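Local coordinates for protein yjcS (Bacillus subtilis, PDB 1Q8B) that is of unknown function but has the ferredoxin-like fold of the antibiotic biosynthesis monooxygenase family, and is probably an enzyme of the dimeric alpha-beta barrel type, at residues N29-E34 against S59-M64. Sequence-based numbering, arbitrary orientation.
Sequences NEIMKE and SERKIM
The flat group here is the guanidinium of R61, met obliquely by the I31 side chain, whose CD1 lies 4.1 Å from NH2. The two side chains cross at about a right angle. The polar partners of NH2 include the carbonyl oxygens of S24 and K26, in the loop before helix 28-42, which accept hydrogen bonds from it. The arginine, just before strand 62-69, is thereby joined to that loop; the I31 methyl makes only van der Waals contact with its guanidinium. The rest of the contact is apolar. CD1 of I63 reaches from the strand to CG2 of I31, at 3.7 Å, and to SE of the selenomethionine M32, at 3.8 Å. With CG1 of I31 beside the backbone N (chi1 -65°), the CG2 branch is the one that meets I63. M32 leaves the helix beside the contact, but bends at chi2 (-50°) and chi3 (-53°) bring its selenium to I63. The M32 and I63 side chains run alongside in opposite senses. I22 lies against I31, R61 and I63, while P55 touches M32. The contact packs the first turns of the helix on the sheet of a ferredoxin-like fold. No hydrogen bond crosses between the segments, so their direct contact rests on dispersion and burial of apolar surface.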
ATOM      1  N   ASN A  29     -15.653  20.528   4.514  1.00 31.39           N
ATOM      2  CA  ASN A  29     -14.427  21.296   4.318  1.00 32.38           C
ATOM      3  C   ASN A  29     -13.294  20.646   5.090  1.00 31.45           C
ATOM      4  O   ASN A  29     -12.187  20.501   4.575  1.00 31.50           O
ATOM      5  CB  ASN A  29     -14.590  22.739   4.803  1.00 35.00           C
ATOM      6  CG  ASN A  29     -15.761  23.445   4.158  1.00 37.70           C
ATOM      7  OD1 ASN A  29     -15.844  23.541   2.928  1.00 39.28           O
ATOM      8  ND2 ASN A  29     -16.680  23.947   4.985  1.00 39.26           N
ATOM      9  N   GLU A  30     -13.569  20.267   6.334  1.00 30.64           N
ATOM     10  CA  GLU A  30     -12.561  19.623   7.163  1.00 30.07           C
ATOM     11  C   GLU A  30     -12.094  18.353   6.459  1.00 28.76           C
ATOM     12  O   GLU A  30     -10.892  18.084   6.361  1.00 27.92           O
ATOM     13  CB  GLU A  30     -13.140  19.256   8.531  1.00 31.98           C
ATOM     14  CG  GLU A  30     -13.555  20.436   9.400  1.00 35.60           C
ATOM     15  CD  GLU A  30     -14.011  20.004  10.795  1.00 37.90           C
ATOM     16  OE1 GLU A  30     -14.446  20.879  11.577  1.00 39.70           O
ATOM     17  OE2 GLU A  30     -13.932  18.793  11.115  1.00 39.24           O
ATOM     18  N   ILE A  31     -13.058  17.578   5.972  1.00 26.82           N
ATOM     19  CA  ILE A  31     -12.759  16.338   5.275  1.00 26.01           C
ATOM     20  C   ILE A  31     -11.909  16.595   4.037  1.00 25.67           C
ATOM     21  O   ILE A  31     -10.906  15.918   3.816  1.00 25.29           O
ATOM     22  CB  ILE A  31     -14.059  15.600   4.866  1.00 26.10           C
ATOM     23  CG1 ILE A  31     -14.817  15.149   6.125  1.00 25.61           C
ATOM     24  CG2 ILE A  31     -13.723  14.408   3.965  1.00 25.38           C
ATOM     25  CD1 ILE A  31     -16.217  14.609   5.862  1.00 24.90           C
HETATM   26  N   MSE A  32     -12.293  17.583   3.235  1.00 25.82           N
HETATM   27  CA  MSE A  32     -11.535  17.886   2.031  1.00 26.26           C
HETATM   28  C   MSE A  32     -10.101  18.320   2.306  1.00 26.32           C
HETATM   29  O   MSE A  32      -9.221  18.076   1.489  1.00 26.21           O
HETATM   30  CB  MSE A  32     -12.254  18.940   1.188  1.00 27.04           C
HETATM   31  CG  MSE A  32     -13.418  18.380   0.388  1.00 27.43           C
HETATM   32 SE   MSE A  32     -12.942  16.778  -0.649  1.00 31.48          SE
HETATM   33  CE  MSE A  32     -11.398  17.464  -1.602  1.00 28.15           C
ATOM     34  N   LYS A  33      -9.858  18.960   3.448  1.00 27.00           N
ATOM     35  CA  LYS A  33      -8.497  19.379   3.782  1.00 27.37           C
ATOM     36  C   LYS A  33      -7.611  18.152   3.922  1.00 26.82           C
ATOM     37  O   LYS A  33      -6.447  18.167   3.524  1.00 26.78           O
ATOM     38  CB  LYS A  33      -8.471  20.183   5.083  1.00 29.22           C
ATOM     39  CG  LYS A  33      -8.902  21.627   4.910  1.00 31.45           C
ATOM     40  CD  LYS A  33      -8.799  22.397   6.218  1.00 33.46           C
ATOM     41  CE  LYS A  33      -9.070  23.884   6.004  1.00 34.73           C
ATOM     42  NZ  LYS A  33     -10.412  24.142   5.404  1.00 35.82           N
ATOM     43  N   GLU A  34      -8.171  17.087   4.489  1.00 26.19           N
ATOM     44  CA  GLU A  34      -7.434  15.843   4.664  1.00 25.05           C
ATOM     45  C   GLU A  34      -7.147  15.240   3.304  1.00 24.07           C
ATOM     46  O   GLU A  34      -6.067  14.694   3.071  1.00 23.57           O
ATOM     47  CB  GLU A  34      -8.231  14.854   5.518  1.00 25.61           C
ATOM     48  CG  GLU A  34      -8.098  15.115   6.997  1.00 26.44           C
ATOM     49  CD  GLU A  34      -6.641  15.124   7.440  1.00 27.29           C
ATOM     50  OE1 GLU A  34      -5.998  14.052   7.414  1.00 26.76           O
ATOM     51  OE2 GLU A  34      -6.136  16.211   7.801  1.00 28.24           O
ATOM     52  N   SER A  59     -24.758  18.338  -0.632  1.00 28.49           N
ATOM     53  CA  SER A  59     -25.855  17.433  -0.292  1.00 29.05           C
ATOM     54  C   SER A  59     -25.559  15.969  -0.610  1.00 28.62           C
ATOM     55  O   SER A  59     -26.111  15.071   0.023  1.00 29.06           O
ATOM     56  CB  SER A  59     -27.133  17.855  -1.020  1.00 29.64           C
ATOM     57  OG  SER A  59     -26.961  17.804  -2.428  1.00 31.37           O
ATOM     58  N   GLU A  60     -24.685  15.732  -1.583  1.00 28.14           N
ATOM     59  CA  GLU A  60     -24.341  14.373  -1.986  1.00 27.77           C
ATOM     60  C   GLU A  60     -23.487  13.640  -0.970  1.00 26.88           C
ATOM     61  O   GLU A  60     -23.577  12.422  -0.853  1.00 26.64           O
ATOM     62  CB  GLU A  60     -23.593  14.385  -3.322  1.00 28.90           C
ATOM     63  CG  GLU A  60     -24.418  14.806  -4.518  1.00 31.07           C
ATOM     64  CD  GLU A  60     -25.573  13.862  -4.788  1.00 32.71           C
ATOM     65  OE1 GLU A  60     -25.332  12.638  -4.927  1.00 33.17           O
ATOM     66  OE2 GLU A  60     -26.725  14.350  -4.860  1.00 34.44           O
ATOM     67  N   ARG A  61     -22.657  14.381  -0.244  1.00 26.11           N
ATOM     68  CA  ARG A  61     -21.750  13.778   0.731  1.00 25.73           C
ATOM     69  C   ARG A  61     -20.919  12.709   0.011  1.00 25.05           C
ATOM     70  O   ARG A  61     -20.900  11.534   0.405  1.00 24.66           O
ATOM     71  CB  ARG A  61     -22.535  13.159   1.896  1.00 25.46           C
ATOM     72  CG  ARG A  61     -23.261  14.190   2.750  1.00 25.66           C
ATOM     73  CD  ARG A  61     -22.285  15.102   3.478  1.00 25.55           C
ATOM     74  NE  ARG A  61     -21.636  14.420   4.596  1.00 26.49           N
ATOM     75  CZ  ARG A  61     -20.788  15.002   5.438  1.00 26.31           C
ATOM     76  NH1 ARG A  61     -20.480  16.286   5.293  1.00 26.43           N
ATOM     77  NH2 ARG A  61     -20.247  14.299   6.425  1.00 25.33           N
ATOM     78  N   LYS A  62     -20.254  13.130  -1.064  1.00 23.69           N
ATOM     79  CA  LYS A  62     -19.416  12.242  -1.863  1.00 22.83           C
ATOM     80  C   LYS A  62     -18.170  12.978  -2.328  1.00 21.89           C
ATOM     81  O   LYS A  62     -18.168  14.207  -2.433  1.00 22.14           O
ATOM     82  CB  LYS A  62     -20.183  11.727  -3.083  1.00 23.29           C
ATOM     83  CG  LYS A  62     -21.293  10.737  -2.766  1.00 24.20           C
ATOM     84  CD  LYS A  62     -22.111  10.438  -4.009  1.00 25.63           C
ATOM     85  CE  LYS A  62     -23.068   9.289  -3.764  1.00 27.33           C
ATOM     86  NZ  LYS A  62     -23.806   9.489  -2.495  1.00 29.26           N
ATOM     87  N   ILE A  63     -17.113  12.217  -2.599  1.00 20.35           N
ATOM     88  CA  ILE A  63     -15.850  12.773  -3.059  1.00 19.25           C
ATOM     89  C   ILE A  63     -15.418  11.985  -4.282  1.00 19.46           C
ATOM     90  O   ILE A  63     -15.483  10.758  -4.290  1.00 18.73           O
ATOM     91  CB  ILE A  63     -14.763  12.668  -1.967  1.00 18.61           C
ATOM     92  CG1 ILE A  63     -15.160  13.527  -0.763  1.00 18.25           C
ATOM     93  CG2 ILE A  63     -13.414  13.115  -2.520  1.00 18.16           C
ATOM     94  CD1 ILE A  63     -14.240  13.378   0.424  1.00 17.80           C
HETATM   95  N   MSE A  64     -14.978  12.693  -5.316  1.00 19.77           N
HETATM   96  CA  MSE A  64     -14.549  12.042  -6.541  1.00 20.11           C
HETATM   97  C   MSE A  64     -13.031  11.991  -6.663  1.00 19.38           C
HETATM   98  O   MSE A  64     -12.345  12.946  -6.291  1.00 18.67           O
HETATM   99  CB  MSE A  64     -15.127  12.776  -7.743  1.00 22.23           C
HETATM  100  CG  MSE A  64     -14.940  12.039  -9.055  1.00 25.75           C
HETATM  101 SE   MSE A  64     -16.157  10.541  -9.340  1.00 34.57          SE
HETATM  102  CE  MSE A  64     -17.821  11.418  -8.882  1.00 25.39           C
TER